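Local coordinates for phenylalanine ammonia-lyase (Rhodosporidium toruloides, PDB 1Y2M), which catalyses the non-oxidative deamination of L-phenylalanine and L-tyrosine, giving trans-cinnamate and p-coumarate respectively, and works as a homotetramer, at residues T192-H197 with A223-H228; E248-A251 with E256-V259; L444-N449 with Q587-D592; C455-A458 with L463-H466. All blocks are in the same frame, centred on the assembly; numbering follows the deposited sequence.

Contact 1 of 4, residues T192-H197 with A223-H228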
ATOM      1  N   THR B 192      -0.537  27.322 -29.977  1.00  8.03           N
ATOM      2  CA  THR B 192      -1.934  27.765 -30.024  1.00  7.14           C
ATOM      3  C   THR B 192      -2.580  27.436 -31.390  1.00  7.98           C
ATOM      4  O   THR B 192      -3.757  27.090 -31.445  1.00  8.07           O
ATOM      5  CB  THR B 192      -2.109  29.265 -29.592  1.00 11.41           C
ATOM      6  OG1 THR B 192      -1.424  30.113 -30.529  1.00  8.53           O
ATOM      7  CG2 THR B 192      -1.569  29.497 -28.181  1.00  8.82           C
ATOM      8  N   ASN B 193      -1.788  27.444 -32.447  1.00  7.61           N
ATOM      9  CA  ASN B 193      -2.311  27.005 -33.761  1.00  9.44           C
ATOM     10  C   ASN B 193      -2.632  25.513 -33.768  1.00  9.25           C
ATOM     11  O   ASN B 193      -3.679  25.120 -34.298  1.00  8.69           O
ATOM     12  CB  ASN B 193      -1.365  27.354 -34.880  1.00  8.10           C
ATOM     13  CG  ASN B 193      -1.415  28.801 -35.281  1.00  9.43           C
ATOM     14  OD1 ASN B 193      -2.438  29.481 -35.109  1.00 10.15           O
ATOM     15  ND2 ASN B 193      -0.328  29.282 -35.832  1.00 11.60           N
ATOM     16  N   PHE B 194      -1.816  24.680 -33.125  1.00  8.31           N
ATOM     17  CA  PHE B 194      -2.191  23.277 -32.946  1.00  7.43           C
ATOM     18  C   PHE B 194      -3.501  23.159 -32.207  1.00  9.35           C
ATOM     19  O   PHE B 194      -4.409  22.415 -32.611  1.00  9.65           O
ATOM     20  CB  PHE B 194      -1.120  22.480 -32.218  1.00  7.20           C
ATOM     21  CG  PHE B 194      -0.067  21.901 -33.121  1.00  8.15           C
ATOM     22  CD1 PHE B 194       0.336  22.541 -34.272  1.00  8.52           C
ATOM     23  CD2 PHE B 194       0.526  20.714 -32.786  1.00  9.16           C
ATOM     24  CE1 PHE B 194       1.322  21.957 -35.069  1.00 10.72           C
ATOM     25  CE2 PHE B 194       1.489  20.148 -33.554  1.00 10.80           C
ATOM     26  CZ  PHE B 194       1.883  20.758 -34.697  1.00  7.95           C
ATOM     27  N   LEU B 195      -3.637  23.881 -31.096  1.00  9.30           N
ATOM     28  CA  LEU B 195      -4.895  23.837 -30.367  1.00 10.21           C
ATOM     29  C   LEU B 195      -6.089  24.240 -31.247  1.00  8.85           C
ATOM     30  O   LEU B 195      -7.110  23.581 -31.244  1.00  8.71           O
ATOM     31  CB  LEU B 195      -4.852  24.742 -29.102  1.00  8.59           C
ATOM     32  CG  LEU B 195      -3.982  24.164 -27.948  1.00  8.74           C
ATOM     33  CD1 LEU B 195      -3.582  25.261 -26.975  1.00 12.27           C
ATOM     34  CD2 LEU B 195      -4.703  23.056 -27.222  1.00  9.83           C
ATOM     35  N   ASN B 196      -5.950  25.344 -31.948  1.00  9.70           N
ATOM     36  CA  ASN B 196      -7.089  25.971 -32.610  1.00  9.60           C
ATOM     37  C   ASN B 196      -7.468  25.247 -33.874  1.00 11.49           C
ATOM     38  O   ASN B 196      -8.575  25.405 -34.345  1.00 12.57           O
ATOM     39  CB  ASN B 196      -6.834  27.444 -32.847  1.00 10.15           C
ATOM     40  CG  ASN B 196      -6.668  28.207 -31.545  1.00 11.95           C
ATOM     41  OD1 ASN B 196      -7.198  27.796 -30.517  1.00  8.82           O
ATOM     42  ND2 ASN B 196      -5.944  29.321 -31.586  1.00 10.52           N
ATOM     43  N   HIS B 197      -6.536  24.470 -34.409  1.00  9.69           N
ATOM     44  CA  HIS B 197      -6.800  23.616 -35.579  1.00  8.80           C
ATOM     45  C   HIS B 197      -7.007  22.139 -35.188  1.00 10.14           C
ATOM     46  O   HIS B 197      -7.165  21.297 -36.063  1.00 14.01           O
ATOM     47  CB  HIS B 197      -5.658  23.731 -36.586  1.00 10.04           C
ATOM     48  CG  HIS B 197      -5.562  25.078 -37.235  1.00 13.70           C
ATOM     49  ND1 HIS B 197      -6.550  25.566 -38.057  1.00 18.57           N
ATOM     50  CD2 HIS B 197      -4.634  26.056 -37.140  1.00 17.72           C
ATOM     51  CE1 HIS B 197      -6.212  26.779 -38.470  1.00 17.72           C
ATOM     52  NE2 HIS B 197      -5.057  27.104 -37.923  1.00 17.74           N
ATOM     53  N   ALA B 223       8.621  18.190 -30.508  1.00  7.33           N
ATOM     54  CA  ALA B 223       8.953  17.536 -31.771  1.00  6.86           C
ATOM     55  C   ALA B 223       7.854  17.721 -32.846  1.00  7.55           C
ATOM     56  O   ALA B 223       8.144  17.871 -34.016  1.00  8.66           O
ATOM     57  CB  ALA B 223       9.231  16.072 -31.530  1.00  8.92           C
ATOM     58  N   ALA B 224       6.595  17.674 -32.408  1.00  7.92           N
ATOM     59  CA  ALA B 224       5.479  17.842 -33.292  1.00  8.79           C
ATOM     60  C   ALA B 224       5.465  19.258 -33.897  1.00  7.57           C
ATOM     61  O   ALA B 224       5.411  19.376 -35.137  1.00  8.93           O
ATOM     62  CB  ALA B 224       4.186  17.512 -32.616  1.00 10.06           C
ATOM     63  N   ILE B 225       5.503  20.310 -33.083  1.00  8.70           N
ATOM     64  CA  ILE B 225       5.483  21.657 -33.644  1.00  7.93           C
ATOM     65  C   ILE B 225       6.719  21.976 -34.498  1.00  6.44           C
ATOM     66  O   ILE B 225       6.697  22.882 -35.338  1.00  7.72           O
ATOM     67  CB  ILE B 225       5.253  22.765 -32.571  1.00  6.26           C
ATOM     68  CG1 ILE B 225       6.359  22.785 -31.505  1.00  7.44           C
ATOM     69  CG2 ILE B 225       3.915  22.586 -31.955  1.00 10.26           C
ATOM     70  CD1 ILE B 225       6.352  24.061 -30.667  1.00 10.32           C
ATOM     71  N   SER B 226       7.817  21.267 -34.237  1.00  6.63           N
ATOM     72  CA  SER B 226       9.028  21.463 -35.002  1.00  5.32           C
ATOM     73  C   SER B 226       9.138  20.502 -36.211  1.00  9.21           C
ATOM     74  O   SER B 226      10.109  20.552 -36.970  1.00  9.03           O
ATOM     75  CB  SER B 226      10.243  21.393 -34.061  1.00 11.67           C
ATOM     76  OG  SER B 226      10.380  20.127 -33.559  1.00 17.73           O
ATOM     77  N   GLY B 227       8.142  19.651 -36.416  1.00  8.04           N
ATOM     78  CA  GLY B 227       8.102  18.825 -37.610  1.00  9.86           C
ATOM     79  C   GLY B 227       9.160  17.723 -37.647  1.00 10.06           C
ATOM     80  O   GLY B 227       9.648  17.383 -38.725  1.00  9.56           O
ATOM     81  N   HIS B 228       9.507  17.175 -36.476  1.00  7.42           N
ATOM     82  CA  HIS B 228      10.400  15.998 -36.423  1.00  6.14           C
ATOM     83  C   HIS B 228       9.869  14.961 -37.413  1.00  8.47           C
ATOM     84  O   HIS B 228       8.678  14.739 -37.487  1.00  9.62           O
ATOM     85  CB  HIS B 228      10.407  15.386 -35.031  1.00  8.99           C
ATOM     86  CG  HIS B 228      11.477  14.361 -34.820  1.00 11.10           C
ATOM     87  ND1 HIS B 228      11.421  13.096 -35.366  1.00  9.12           N
ATOM     88  CD2 HIS B 228      12.594  14.395 -34.054  1.00  6.54           C
ATOM     89  CE1 HIS B 228      12.478  12.406 -34.970  1.00 11.82           C
ATOM     90  NE2 HIS B 228      13.208  13.167 -34.178  1.00  7.93           N
TER
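F194 lays its phenyl ring beneath the branch methyl of I225, with CG2 of I225 standing 3.8 Å from the centroid of the F194 ring and only 11° off the ring normal. This is a CH-pi contact made well over the centre of the face. The torsion of I225 explains it: CG2 lies beside the backbone N, while CG1 occupies the space between N and the carbonyl carbon (chi1 61°), carrying CD1 away from the ring. A branched residue can therefore serve two surfaces at once. CE2 of F194, which also lies near I225 CG2, is 3.9 Å from CB of A224; a small methyl suits this place because it lets the ring come up to the helix backbone. CZ of F194 also approaches A224 O obliquely. That oxygen already accepts G227 N at 3.0 Å, and H228 N bonds to A223 O at 2.9 Å; with the positive phi of G227, which glycine adopts easily, the pair forms a Schellman motif that ends the helix. The contact is buried, packing the last turn of helix 215-225 against helix 185-197, where I225 also rests on V187, A190 and L191, while F194 reaches M169 on helix 162-176.

Contact 2 of 4, residues E248-A251 with E256-V259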
ATOM      1  N   GLU B 248       2.841  16.527 -42.405  1.00 10.72           N
ATOM      2  CA  GLU B 248       1.625  16.342 -43.203  1.00 11.19           C
ATOM      3  C   GLU B 248       0.452  17.106 -42.592  1.00  7.83           C
ATOM      4  O   GLU B 248      -0.283  17.814 -43.315  1.00 11.43           O
ATOM      5  CB  GLU B 248       1.263  14.870 -43.313  1.00 12.88           C
ATOM      6  CG  GLU B 248       2.299  14.061 -44.003  1.00 18.16           C
ATOM      7  CD  GLU B 248       2.046  12.551 -43.925  1.00 18.06           C
ATOM      8  OE1 GLU B 248       1.376  12.013 -42.991  1.00 18.88           O
ATOM      9  OE2 GLU B 248       2.608  11.869 -44.807  1.00 24.94           O
ATOM     10  N   ALA B 249       0.266  16.981 -41.288  1.00 11.60           N
ATOM     11  CA  ALA B 249      -0.856  17.657 -40.649  1.00 13.12           C
ATOM     12  C   ALA B 249      -0.700  19.162 -40.775  1.00 13.84           C
ATOM     13  O   ALA B 249      -1.651  19.878 -41.095  1.00 10.57           O
ATOM     14  CB  ALA B 249      -0.982  17.251 -39.168  1.00 13.37           C
HETATM   15  N   MSE B 250       0.506  19.664 -40.552  1.00 10.09           N
HETATM   16  CA  MSE B 250       0.730  21.090 -40.618  1.00 10.17           C
HETATM   17  C   MSE B 250       0.457  21.634 -42.006  1.00  9.25           C
HETATM   18  O   MSE B 250      -0.072  22.747 -42.161  1.00 13.53           O
HETATM   19  CB  MSE B 250       2.134  21.430 -40.182  1.00  7.80           C
HETATM   20  CG  MSE B 250       2.228  21.326 -38.666  1.00  9.36           C
HETATM   21 SE   MSE B 250       3.901  22.005 -37.930  1.00 22.30          SE
HETATM   22  CE  MSE B 250       5.000  20.339 -38.392  1.00 13.71           C
ATOM     23  N   ALA B 251       0.785  20.843 -43.026  1.00 10.72           N
ATOM     24  CA  ALA B 251       0.610  21.282 -44.421  1.00 11.07           C
ATOM     25  C   ALA B 251      -0.883  21.411 -44.757  1.00 11.06           C
ATOM     26  O   ALA B 251      -1.272  22.311 -45.505  1.00 11.52           O
ATOM     27  CB  ALA B 251       1.269  20.317 -45.365  1.00 14.15           C
ATOM     28  N   GLU B 256       3.515  26.465 -40.389  1.00 11.22           N
ATOM     29  CA  GLU B 256       4.940  26.295 -40.584  1.00 14.27           C
ATOM     30  C   GLU B 256       5.606  25.674 -39.365  1.00 12.22           C
ATOM     31  O   GLU B 256       5.448  26.177 -38.272  1.00 11.75           O
ATOM     32  CB  GLU B 256       5.595  27.645 -40.820  1.00 15.23           C
ATOM     33  CG  GLU B 256       7.094  27.557 -40.963  1.00 21.48           C
ATOM     34  CD  GLU B 256       7.704  28.788 -41.578  1.00 20.24           C
ATOM     35  OE1 GLU B 256       6.973  29.506 -42.287  1.00 21.18           O
ATOM     36  OE2 GLU B 256       8.910  29.023 -41.354  1.00 33.98           O
ATOM     37  N   PRO B 257       6.394  24.594 -39.565  1.00 13.93           N
ATOM     38  CA  PRO B 257       7.237  24.033 -38.486  1.00 13.66           C
ATOM     39  C   PRO B 257       8.158  25.092 -37.933  1.00 12.76           C
ATOM     40  O   PRO B 257       8.684  25.904 -38.704  1.00 13.22           O
ATOM     41  CB  PRO B 257       8.070  22.969 -39.196  1.00 16.99           C
ATOM     42  CG  PRO B 257       7.238  22.580 -40.376  1.00 17.11           C
ATOM     43  CD  PRO B 257       6.490  23.813 -40.804  1.00 14.81           C
ATOM     44  N   VAL B 258       8.323  25.105 -36.624  1.00 10.99           N
ATOM     45  CA  VAL B 258       9.309  25.976 -35.992  1.00  9.96           C
ATOM     46  C   VAL B 258      10.653  25.286 -35.937  1.00 12.80           C
ATOM     47  O   VAL B 258      10.717  24.052 -35.913  1.00 11.72           O
ATOM     48  CB  VAL B 258       8.907  26.393 -34.551  1.00 14.09           C
ATOM     49  CG1 VAL B 258       7.685  27.299 -34.597  1.00 15.24           C
ATOM     50  CG2 VAL B 258       8.664  25.228 -33.692  1.00 14.52           C
ATOM     51  N   VAL B 259      11.715  26.090 -35.967  1.00 12.95           N
ATOM     52  CA  VAL B 259      13.076  25.614 -35.754  1.00 12.14           C
ATOM     53  C   VAL B 259      13.513  26.135 -34.392  1.00 14.17           C
ATOM     54  O   VAL B 259      13.544  27.366 -34.192  1.00 15.45           O
ATOM     55  CB  VAL B 259      14.018  26.143 -36.860  1.00 12.77           C
ATOM     56  CG1 VAL B 259      15.440  25.764 -36.582  1.00 15.33           C
ATOM     57  CG2 VAL B 259      13.540  25.638 -38.214  1.00 13.08           C
TER
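V258 N, next to the P257 on which M250 packs, probably donates a hydrogen bond to I225 O, which would tie the loop 256-259 to the end of helix 215-225. M250, present as selenomethionine, and P257 themselves meet by apolar contact alone. The M250 chain leaves the helix extended through chi2 (-171°) and then bends at chi3 (-79°), so that the terminal methyl turns across the proline ring instead of running on past it. CE of M250 comes within 3.7 Å of CG of P257, and SE of M250 sits 3.9 Å from both N and CA of P257, alongside the base of the ring. A long unbranched side chain suits this spot because it can fold to the shape of its neighbours; the same methyl also packs on A224 O and on CA of G227. Proline offers a rigid apolar surface in an extended segment, while the side chain of E256 starts away from the helix and is exposed. M250 also touches F194 on helix 185-197. The contact is plain packing away from the annotated sites: the loop after helix 246-252 folds back so that P257 covers a side chain of that same helix.

Contact 3 of 4, residues L444-N449 with Q587-D592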
ATOM      1  N   LEU B 444     -29.837  -1.916   0.315  1.00 11.66           N
ATOM      2  CA  LEU B 444     -30.089  -3.180  -0.381  1.00 11.72           C
ATOM      3  C   LEU B 444     -30.180  -4.395   0.556  1.00 14.02           C
ATOM      4  O   LEU B 444     -30.281  -5.559   0.088  1.00 15.55           O
ATOM      5  CB  LEU B 444     -28.998  -3.409  -1.425  1.00 11.98           C
ATOM      6  CG  LEU B 444     -28.960  -2.330  -2.523  1.00  7.39           C
ATOM      7  CD1 LEU B 444     -27.883  -2.737  -3.571  1.00 14.09           C
ATOM      8  CD2 LEU B 444     -30.288  -2.042  -3.124  1.00 12.66           C
ATOM      9  N   ASN B 445     -30.094  -4.142   1.853  1.00 13.41           N
ATOM     10  CA  ASN B 445     -30.213  -5.180   2.885  1.00 11.33           C
ATOM     11  C   ASN B 445     -31.594  -5.182   3.494  1.00 11.60           C
ATOM     12  O   ASN B 445     -31.972  -4.252   4.204  1.00 11.54           O
ATOM     13  CB  ASN B 445     -29.136  -4.940   3.959  1.00 11.64           C
ATOM     14  CG  ASN B 445     -29.022  -6.088   4.949  1.00 15.90           C
ATOM     15  OD1 ASN B 445     -30.034  -6.626   5.397  1.00 18.97           O
ATOM     16  ND2 ASN B 445     -27.804  -6.478   5.289  1.00 13.19           N
ATOM     17  N   ALA B 446     -32.345  -6.245   3.209  1.00 13.69           N
ATOM     18  CA  ALA B 446     -33.760  -6.346   3.623  1.00 13.59           C
ATOM     19  C   ALA B 446     -33.912  -6.262   5.126  1.00 13.76           C
ATOM     20  O   ALA B 446     -34.918  -5.799   5.634  1.00 13.84           O
ATOM     21  CB  ALA B 446     -34.341  -7.695   3.125  1.00 16.40           C
ATOM     22  N   GLY B 447     -32.901  -6.736   5.834  1.00 13.58           N
ATOM     23  CA  GLY B 447     -32.883  -6.659   7.280  1.00 15.60           C
ATOM     24  C   GLY B 447     -32.616  -5.300   7.843  1.00 15.94           C
ATOM     25  O   GLY B 447     -32.876  -5.083   9.003  1.00 17.72           O
HETATM   26  N   MSE B 448     -32.117  -4.369   7.032  1.00 11.79           N
HETATM   27  CA  MSE B 448     -31.727  -3.041   7.531  1.00 14.10           C
HETATM   28  C   MSE B 448     -32.468  -1.862   6.892  1.00 14.41           C
HETATM   29  O   MSE B 448     -32.278  -0.756   7.311  1.00 14.06           O
HETATM   30  CB  MSE B 448     -30.226  -2.825   7.264  1.00 13.20           C
HETATM   31  CG  MSE B 448     -29.376  -3.866   7.847  1.00 16.17           C
HETATM   32 SE   MSE B 448     -27.442  -3.698   7.339  1.00 27.78          SE
HETATM   33  CE  MSE B 448     -27.100  -2.234   8.438  1.00 15.51           C
ATOM     34  N   ASN B 449     -33.228  -2.082   5.816  1.00 12.93           N
ATOM     35  CA  ASN B 449     -33.697  -1.008   4.936  1.00 14.30           C
ATOM     36  C   ASN B 449     -35.104  -0.523   5.191  1.00 13.54           C
ATOM     37  O   ASN B 449     -35.786   0.022   4.335  1.00 14.06           O
ATOM     38  CB  ASN B 449     -33.459  -1.430   3.472  1.00 13.73           C
ATOM     39  CG  ASN B 449     -34.315  -2.593   3.052  1.00 18.29           C
ATOM     40  OD1 ASN B 449     -35.143  -3.076   3.831  1.00 15.63           O
ATOM     41  ND2 ASN B 449     -34.130  -3.068   1.819  1.00 11.66           N
ATOM     42  N   GLN B 587     -40.331  -6.474   8.617  1.00 14.73           N
ATOM     43  CA  GLN B 587     -39.448  -7.600   8.655  1.00 18.00           C
ATOM     44  C   GLN B 587     -39.809  -8.738   7.699  1.00 16.86           C
ATOM     45  O   GLN B 587     -39.052  -9.683   7.568  1.00 18.80           O
ATOM     46  CB  GLN B 587     -39.254  -8.065  10.107  1.00 23.95           C
ATOM     47  CG  GLN B 587     -40.367  -8.765  10.706  1.00 27.56           C
ATOM     48  CD  GLN B 587     -40.331  -8.818  12.252  1.00 26.04           C
ATOM     49  OE1 GLN B 587     -41.345  -9.033  12.845  1.00 31.46           O
ATOM     50  NE2 GLN B 587     -39.158  -8.669  12.870  1.00 30.45           N
ATOM     51  N   THR B 588     -40.929  -8.624   7.005  1.00 11.44           N
ATOM     52  CA  THR B 588     -41.343  -9.621   6.032  1.00 10.41           C
ATOM     53  C   THR B 588     -41.230  -9.096   4.602  1.00  9.91           C
ATOM     54  O   THR B 588     -41.896  -9.594   3.695  1.00 10.88           O
ATOM     55  CB  THR B 588     -42.756 -10.092   6.307  1.00 11.87           C
ATOM     56  OG1 THR B 588     -43.654  -8.979   6.278  1.00 10.14           O
ATOM     57  CG2 THR B 588     -42.802 -10.728   7.710  1.00 12.42           C
ATOM     58  N   ASN B 589     -40.271  -8.204   4.390  1.00 11.29           N
ATOM     59  CA  ASN B 589     -40.054  -7.597   3.103  1.00 12.25           C
ATOM     60  C   ASN B 589     -39.376  -8.531   2.062  1.00 13.07           C
ATOM     61  O   ASN B 589     -39.247  -8.149   0.892  1.00 15.08           O
ATOM     62  CB  ASN B 589     -39.329  -6.241   3.239  1.00 11.17           C
ATOM     63  CG  ASN B 589     -38.037  -6.318   4.105  1.00 12.33           C
ATOM     64  OD1 ASN B 589     -37.897  -7.193   4.990  1.00 13.85           O
ATOM     65  ND2 ASN B 589     -37.084  -5.389   3.846  1.00 10.95           N
ATOM     66  N   SER B 590     -39.017  -9.761   2.486  1.00 12.05           N
ATOM     67  CA  SER B 590     -38.554 -10.808   1.560  1.00 11.81           C
ATOM     68  C   SER B 590     -39.607 -11.850   1.252  1.00 13.83           C
ATOM     69  O   SER B 590     -39.289 -12.785   0.556  1.00 13.88           O
ATOM     70  CB  SER B 590     -37.315 -11.527   2.089  1.00 15.88           C
ATOM     71  OG  SER B 590     -36.296 -10.567   2.360  1.00 17.60           O
ATOM     72  N   TYR B 591     -40.826 -11.727   1.813  1.00  9.55           N
ATOM     73  CA  TYR B 591     -41.913 -12.640   1.550  1.00  9.67           C
ATOM     74  C   TYR B 591     -42.630 -12.255   0.289  1.00 10.60           C
ATOM     75  O   TYR B 591     -42.792 -11.058  -0.010  1.00 11.30           O
ATOM     76  CB  TYR B 591     -42.972 -12.580   2.667  1.00 10.82           C
ATOM     77  CG  TYR B 591     -42.678 -13.256   3.991  1.00 11.21           C
ATOM     78  CD1 TYR B 591     -43.695 -13.943   4.644  1.00 15.45           C
ATOM     79  CD2 TYR B 591     -41.446 -13.167   4.617  1.00 14.15           C
ATOM     80  CE1 TYR B 591     -43.493 -14.554   5.846  1.00 13.21           C
ATOM     81  CE2 TYR B 591     -41.247 -13.786   5.863  1.00 18.10           C
ATOM     82  CZ  TYR B 591     -42.284 -14.467   6.450  1.00 16.78           C
ATOM     83  OH  TYR B 591     -42.180 -15.114   7.651  1.00 18.31           O
ATOM     84  N   ASP B 592     -43.117 -13.274  -0.414  1.00 10.42           N
ATOM     85  CA  ASP B 592     -44.010 -13.075  -1.519  1.00 10.24           C
ATOM     86  C   ASP B 592     -45.340 -12.477  -1.000  1.00 10.03           C
ATOM     87  O   ASP B 592     -45.676 -12.575   0.198  1.00 10.37           O
ATOM     88  CB  ASP B 592     -44.214 -14.377  -2.236  1.00 10.15           C
ATOM     89  CG  ASP B 592     -43.056 -14.725  -3.198  1.00 13.02           C
ATOM     90  OD1 ASP B 592     -42.048 -13.997  -3.277  1.00 11.94           O
ATOM     91  OD2 ASP B 592     -43.167 -15.769  -3.877  1.00 13.56           O
TER
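N589 drives its amide into the backbone turn at A446, and here the contact is tight. ND2 of N589 gives a hydrogen bond to A446 O at 2.8 Å, nearly straight at 162°, arriving in the carbonyl plane on a lone pair, and A446 O in turn lies in the plane of the N589 amide. The same nitrogen also bonds to L452 O, so one amide group ties together two backbone carbonyls. CG of N589 stands between N and the carbonyl carbon (chi1 51°), which brings the amide across to the other loop. N449 OD1 is 3.0 Å from ND2 of N589, but the angle is too poor for a bond; N449 uses its own ND2 on M443 O. A leucine in place of N589 would probably leave A446 O and L452 O each without this donor, weakening one link between the loops. The segment 588-591 is a type I beta turn between helices 570-587 and 593-611, closed by Y591 N to T588 O at 3.0 Å, and N589 and S590 occupy its two central positions. A446 CB fits against S590 OG at 3.6 Å, room that a small residue leaves. The loose side is at G447, which is exposed and has a weak bond from its N to N445 OD1. M448 and Q587 face neighbouring subunits, M448 packing on A498 of the fourth and Q587 bonding to R584 of the third.

Contact 4 of 4, residues C455-A458 with L463-H466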
ATOM      1  N   CYS B 455     -33.967  -6.780  -2.352  1.00 12.37           N
ATOM      2  CA  CYS B 455     -33.234  -6.520  -3.595  1.00 11.56           C
ATOM      3  C   CYS B 455     -33.837  -5.397  -4.438  1.00  8.23           C
ATOM      4  O   CYS B 455     -33.437  -5.196  -5.567  1.00 11.76           O
ATOM      5  CB  CYS B 455     -33.112  -7.762  -4.452  1.00 13.30           C
ATOM      6  SG  CYS B 455     -32.225  -9.094  -3.571  1.00 18.67           S
ATOM      7  N   LEU B 456     -34.725  -4.598  -3.836  1.00  8.50           N
ATOM      8  CA  LEU B 456     -35.509  -3.605  -4.555  1.00  9.42           C
ATOM      9  C   LEU B 456     -36.293  -4.225  -5.714  1.00 10.86           C
ATOM     10  O   LEU B 456     -36.561  -3.609  -6.769  1.00 11.13           O
ATOM     11  CB  LEU B 456     -34.668  -2.385  -4.957  1.00  8.73           C
ATOM     12  CG  LEU B 456     -33.842  -1.716  -3.866  1.00 11.93           C
ATOM     13  CD1 LEU B 456     -33.159  -0.467  -4.412  1.00 11.23           C
ATOM     14  CD2 LEU B 456     -34.644  -1.336  -2.659  1.00 13.15           C
ATOM     15  N   ALA B 457     -36.719  -5.457  -5.504  1.00 12.28           N
ATOM     16  CA  ALA B 457     -37.557  -6.118  -6.482  1.00  9.64           C
ATOM     17  C   ALA B 457     -38.954  -5.481  -6.425  1.00 10.49           C
ATOM     18  O   ALA B 457     -39.513  -5.301  -5.321  1.00 10.81           O
ATOM     19  CB  ALA B 457     -37.665  -7.582  -6.131  1.00 10.21           C
ATOM     20  N   ALA B 458     -39.525  -5.171  -7.576  1.00 11.14           N
ATOM     21  CA  ALA B 458     -40.866  -4.562  -7.628  1.00  9.44           C
ATOM     22  C   ALA B 458     -42.009  -5.549  -7.400  1.00 10.56           C
ATOM     23  O   ALA B 458     -43.103  -5.133  -7.044  1.00 11.35           O
ATOM     24  CB  ALA B 458     -41.084  -3.888  -9.005  1.00 11.14           C
ATOM     25  N   LEU B 463     -38.798 -14.678  -7.349  1.00 11.13           N
ATOM     26  CA  LEU B 463     -38.345 -14.773  -8.758  1.00 13.51           C
ATOM     27  C   LEU B 463     -37.807 -13.462  -9.272  1.00 11.33           C
ATOM     28  O   LEU B 463     -37.778 -13.208 -10.461  1.00 11.55           O
ATOM     29  CB  LEU B 463     -39.438 -15.343  -9.669  1.00 18.49           C
ATOM     30  CG  LEU B 463     -39.691 -16.851  -9.474  1.00 18.61           C
ATOM     31  CD1 LEU B 463     -40.872 -17.333 -10.289  1.00 23.04           C
ATOM     32  CD2 LEU B 463     -38.466 -17.675  -9.860  1.00 20.75           C
ATOM     33  N   SER B 464     -37.325 -12.648  -8.352  1.00 11.49           N
ATOM     34  CA  SER B 464     -36.735 -11.358  -8.731  1.00 10.88           C
ATOM     35  C   SER B 464     -35.748 -10.915  -7.678  1.00 11.56           C
ATOM     36  O   SER B 464     -36.127 -10.687  -6.506  1.00 10.71           O
ATOM     37  CB  SER B 464     -37.825 -10.306  -8.873  1.00 11.56           C
ATOM     38  OG  SER B 464     -37.273  -9.025  -9.167  1.00 12.43           O
ATOM     39  N   TYR B 465     -34.491 -10.782  -8.117  1.00  9.50           N
ATOM     40  CA  TYR B 465     -33.355 -10.393  -7.279  1.00 12.38           C
ATOM     41  C   TYR B 465     -32.748  -9.054  -7.745  1.00 11.74           C
ATOM     42  O   TYR B 465     -31.556  -8.794  -7.559  1.00 10.68           O
ATOM     43  CB  TYR B 465     -32.283 -11.483  -7.322  1.00 12.94           C
ATOM     44  CG  TYR B 465     -32.865 -12.862  -7.283  1.00 18.17           C
ATOM     45  CD1 TYR B 465     -33.655 -13.250  -6.237  1.00 17.55           C
ATOM     46  CD2 TYR B 465     -32.675 -13.743  -8.352  1.00 25.74           C
ATOM     47  CE1 TYR B 465     -34.288 -14.562  -6.246  1.00 19.32           C
ATOM     48  CE2 TYR B 465     -33.260 -14.994  -8.382  1.00 28.38           C
ATOM     49  CZ  TYR B 465     -34.064 -15.407  -7.336  1.00 28.89           C
ATOM     50  OH  TYR B 465     -34.616 -16.672  -7.401  1.00 27.80           O
ATOM     51  N   HIS B 466     -33.592  -8.209  -8.312  1.00 10.44           N
ATOM     52  CA  HIS B 466     -33.242  -6.995  -8.998  1.00  9.09           C
ATOM     53  C   HIS B 466     -31.857  -6.453  -8.772  1.00  9.76           C
ATOM     54  O   HIS B 466     -30.993  -6.661  -9.623  1.00  8.71           O
ATOM     55  CB  HIS B 466     -34.302  -5.933  -8.703  1.00  7.06           C
ATOM     56  CG  HIS B 466     -34.146  -4.655  -9.502  1.00 10.33           C
ATOM     57  ND1 HIS B 466     -34.898  -3.534  -9.231  1.00 10.77           N
ATOM     58  CD2 HIS B 466     -33.274  -4.295 -10.482  1.00 10.52           C
ATOM     59  CE1 HIS B 466     -34.527  -2.549 -10.031  1.00 12.87           C
ATOM     60  NE2 HIS B 466     -33.555  -2.984 -10.811  1.00 10.60           N
TER
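With chi1 at -173°, H466 swings its imidazole out beside its own carbonyl carbon and over the backbone of C455 and L456, where both residues have positive phi. ND1 of H466 then donates to L456 O at 3.0 Å. The bond is nearly straight (161°) and the oxygen lies in the ring plane at its edge, although the donor stands 54° out of the carbonyl plane and not on a lone pair. On the way, CB of H466 passes 3.3 Å from C455 O. S464, whose OG lies opposite its backbone N, sets that hydroxyl 3.4 Å from A457 CB, a place that suits a small methyl. C455 completes the packing with CB 3.6 Å from the carbonyl carbon of Y465. Histidine fits because its two nitrogens serve two partners: ND1 serves L456 O and NE2 bonds to Y529 OH. L456 O has a second donor in Q533 NE2. A phenylalanine here would probably leave Y529 OH without its imidazole mate and L456 O with one donor fewer. The C455 side chain is about 4 Å from that of K468, which binds cinnamate. Both segments lie in the loop between helices 416-443 and 468-484, pinned to helix 506-560 through Y529 and Q533, while Y465 meets H137 of the second subunit.

Overall arrangement
From the N terminus, contact 1 comes first, closing the loop between helices 185-197 and 215-225, and contact 2 follows in series, closing the short return after helix 246-252. Their centres are 7 Å apart and they touch, so the two make one packed patch around helix 185-197. The chain then crosses to the other side of its own centre, where contact 3 opens at 444-449 and closes only at 587-592, joining the loop after helix 416-443 to the turn between helices 570-587 and 593-611. Contact 4, nested within that span, closes a short turn of the same loop, with four residues between its segments; L444 CD2 meets L456 CD1 at 3.5 Å. Both contacts touch the second subunit.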